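Local coordinates for protein tryptophane-5-halogenase (Microbispora sp. ATCC PTA-5024, PDB 5UAO) that probably chlorinates a tryptophan of the NAI-107 lanthipeptide precursor at C5, using bound flavin-adenine dinucleotide, at residues L254-A259 / G296-S301. Residues are numbered along the deposited sequence; the frame is centred on the assembly and turned at random.
Sequences LFTDAA and GYVFSS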
loop_
_atom_site.group_PDB
_atom_site.type_symbol
_atom_site.label_atom_id
_atom_site.label_comp_id
_atom_site.label_asym_id
_atom_site.label_seq_id
_atom_site.Cartn_x
_atom_site.Cartn_y
_atom_site.Cartn_z
ATOM N N LEU A 254 -0.214 -24.231 -5.396
ATOM C CA LEU A 254 -1.457 -24.722 -4.858
ATOM C C LEU A 254 -1.827 -25.924 -5.755
ATOM O O LEU A 254 -2.176 -25.768 -6.923
ATOM C CB LEU A 254 -2.479 -23.566 -4.835
ATOM C CG LEU A 254 -2.045 -22.333 -4.002
ATOM C CD1 LEU A 254 -3.071 -21.221 -4.066
ATOM C CD2 LEU A 254 -1.970 -22.752 -2.537
ATOM N N PHE A 255 -1.631 -27.121 -5.213
ATOM C CA PHE A 255 -1.694 -28.374 -5.972
ATOM C C PHE A 255 -3.053 -29.108 -5.877
ATOM O O PHE A 255 -3.234 -30.134 -6.527
ATOM C CB PHE A 255 -0.760 -29.419 -5.317
ATOM C CG PHE A 255 0.648 -29.049 -5.176
ATOM C CD1 PHE A 255 1.260 -28.107 -5.983
ATOM C CD2 PHE A 255 1.426 -29.762 -4.276
ATOM C CE1 PHE A 255 2.633 -27.855 -5.876
ATOM C CE2 PHE A 255 2.796 -29.517 -4.154
ATOM C CZ PHE A 255 3.396 -28.556 -4.945
ATOM N N THR A 256 -3.930 -28.738 -4.938
ATOM C CA THR A 256 -5.204 -29.455 -4.826
ATOM C C THR A 256 -6.186 -29.060 -5.930
ATOM O O THR A 256 -6.122 -27.950 -6.402
ATOM C CB THR A 256 -5.853 -29.188 -3.464
ATOM O OG1 THR A 256 -6.021 -27.793 -3.273
ATOM C CG2 THR A 256 -4.971 -29.733 -2.356
ATOM N N ASP A 257 -7.119 -29.931 -6.292
ATOM C CA ASP A 257 -8.026 -29.646 -7.377
ATOM C C ASP A 257 -9.398 -30.259 -7.255
ATOM O O ASP A 257 -10.177 -30.218 -8.225
ATOM C CB ASP A 257 -7.405 -30.163 -8.695
ATOM C CG ASP A 257 -7.045 -31.640 -8.637
ATOM O OD1 ASP A 257 -7.114 -32.314 -7.574
ATOM O OD2 ASP A 257 -6.717 -32.167 -9.695
ATOM N N ALA A 258 -9.703 -30.872 -6.107
ATOM C CA ALA A 258 -10.970 -31.551 -5.902
ATOM C C ALA A 258 -11.338 -31.511 -4.444
ATOM O O ALA A 258 -10.461 -31.384 -3.594
ATOM C CB ALA A 258 -10.897 -33.016 -6.403
ATOM N N ALA A 259 -12.649 -31.611 -4.183
ATOM C CA ALA A 259 -13.166 -31.788 -2.848
ATOM C C ALA A 259 -14.335 -32.763 -2.810
ATOM O O ALA A 259 -15.268 -32.725 -3.639
ATOM C CB ALA A 259 -13.626 -30.450 -2.298
ATOM N N GLY A 296 -15.582 -30.767 4.059
ATOM C CA GLY A 296 -15.037 -30.988 2.732
ATOM C C GLY A 296 -13.559 -31.322 2.740
ATOM O O GLY A 296 -12.734 -30.566 3.260
ATOM N N TYR A 297 -13.246 -32.471 2.174
ATOM C CA TYR A 297 -11.862 -32.904 1.993
ATOM C C TYR A 297 -11.376 -32.436 0.630
ATOM O O TYR A 297 -11.774 -32.924 -0.427
ATOM C CB TYR A 297 -11.796 -34.416 2.105
ATOM C CG TYR A 297 -10.471 -35.049 1.958
ATOM C CD1 TYR A 297 -9.291 -34.306 1.887
ATOM C CD2 TYR A 297 -10.361 -36.450 2.019
ATOM C CE1 TYR A 297 -8.064 -34.938 1.780
ATOM C CE2 TYR A 297 -9.138 -37.060 1.947
ATOM C CZ TYR A 297 -8.004 -36.312 1.873
ATOM O OH TYR A 297 -6.777 -36.943 1.796
ATOM N N VAL A 298 -10.572 -31.397 0.716
ATOM C CA VAL A 298 -9.872 -30.816 -0.403
ATOM C C VAL A 298 -8.585 -31.619 -0.622
ATOM O O VAL A 298 -7.739 -31.732 0.266
ATOM C CB VAL A 298 -9.516 -29.315 -0.065
ATOM C CG1 VAL A 298 -8.555 -28.713 -1.088
ATOM C CG2 VAL A 298 -10.780 -28.452 -0.027
ATOM N N PHE A 299 -8.423 -32.132 -1.801
ATOM C CA PHE A 299 -7.287 -33.065 -2.080
ATOM C C PHE A 299 -6.693 -32.818 -3.467
ATOM O O PHE A 299 -7.359 -32.222 -4.324
ATOM C CB PHE A 299 -7.734 -34.560 -1.942
ATOM C CG PHE A 299 -8.833 -34.997 -2.854
ATOM C CD1 PHE A 299 -10.167 -34.756 -2.532
ATOM C CD2 PHE A 299 -8.579 -35.737 -3.978
ATOM C CE1 PHE A 299 -11.182 -35.208 -3.366
ATOM C CE2 PHE A 299 -9.580 -36.150 -4.846
ATOM C CZ PHE A 299 -10.897 -35.906 -4.534
ATOM N N SER A 300 -5.469 -33.339 -3.687
ATOM C CA SER A 300 -4.879 -33.498 -5.032
ATOM C C SER A 300 -5.303 -34.788 -5.666
ATOM O O SER A 300 -4.948 -35.895 -5.176
ATOM C CB SER A 300 -3.365 -33.557 -4.951
ATOM O OG SER A 300 -2.916 -33.970 -6.253
ATOM N N SER A 301 -6.052 -34.698 -6.757
ATOM C CA SER A 301 -6.525 -35.905 -7.440
ATOM C C SER A 301 -5.311 -36.715 -8.023
ATOM O O SER A 301 -5.391 -37.928 -8.224
ATOM C CB SER A 301 -7.550 -35.572 -8.524
ATOM O OG SER A 301 -6.916 -34.852 -9.543
#
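Asp257 and Ser301 clasp each other where two antiparallel strands run out into loops. The carboxylate takes both of the serine's donors: backbone N of Ser301 lies 2.7 Å from Asp257 OD1, which offers its syn lone pair, and Ser301 OG gives its proton to OD2, also on the syn side. With CG set between the backbone N and the carbonyl carbon (chi1 56°), the short Asp257 side chain brings its two oxygens to this loop, and serine suits the other side because its hydroxyl, one carbon out from CA, lies near enough to its own main-chain N-H for the two to reach the two oxygens of one carboxylate. Without the carboxylate, as with an alanine at this place, the Ser301 amide and hydroxyl would probably lose their shared acceptor and the loop would be freer to move.

Main-chain bonds complete the join. Phe299 O accepts from two successive amides, Asp257 N at 3.0 Å and Ala258 N at 3.2 Å, the latter nearly in line with the C=O bond. The return bond, from Phe299 N to Ala258 O, is the shortest of the three at 2.8 Å.

Apolar contacts lie on both faces of the sheet. On one, the methyl of Ala258 sits over the Phe299 ring in a CH-pi contact, CB standing 3.8 Å from the ring centroid and shifted toward the rim; so small a side chain lets the ring lie close to the strand. On the other, Val298 CG2 meets Ala259 CB at 4.2 Å. Beside this pair, Val298 CG1, anti to its backbone N (chi1 169°), lies 3.6 Å from Thr256 CB, whose hydroxyl makes a weak hydrogen bond to Glu352. Compact Ala259 also touches the FAD.

Asp257 and Ala258 opposite Phe299 form a classic beta bulge, here at the end of the pairing between strands 258-264 and 293-299 in the mixed sheet beside the flavin of this tryptophan halogenase.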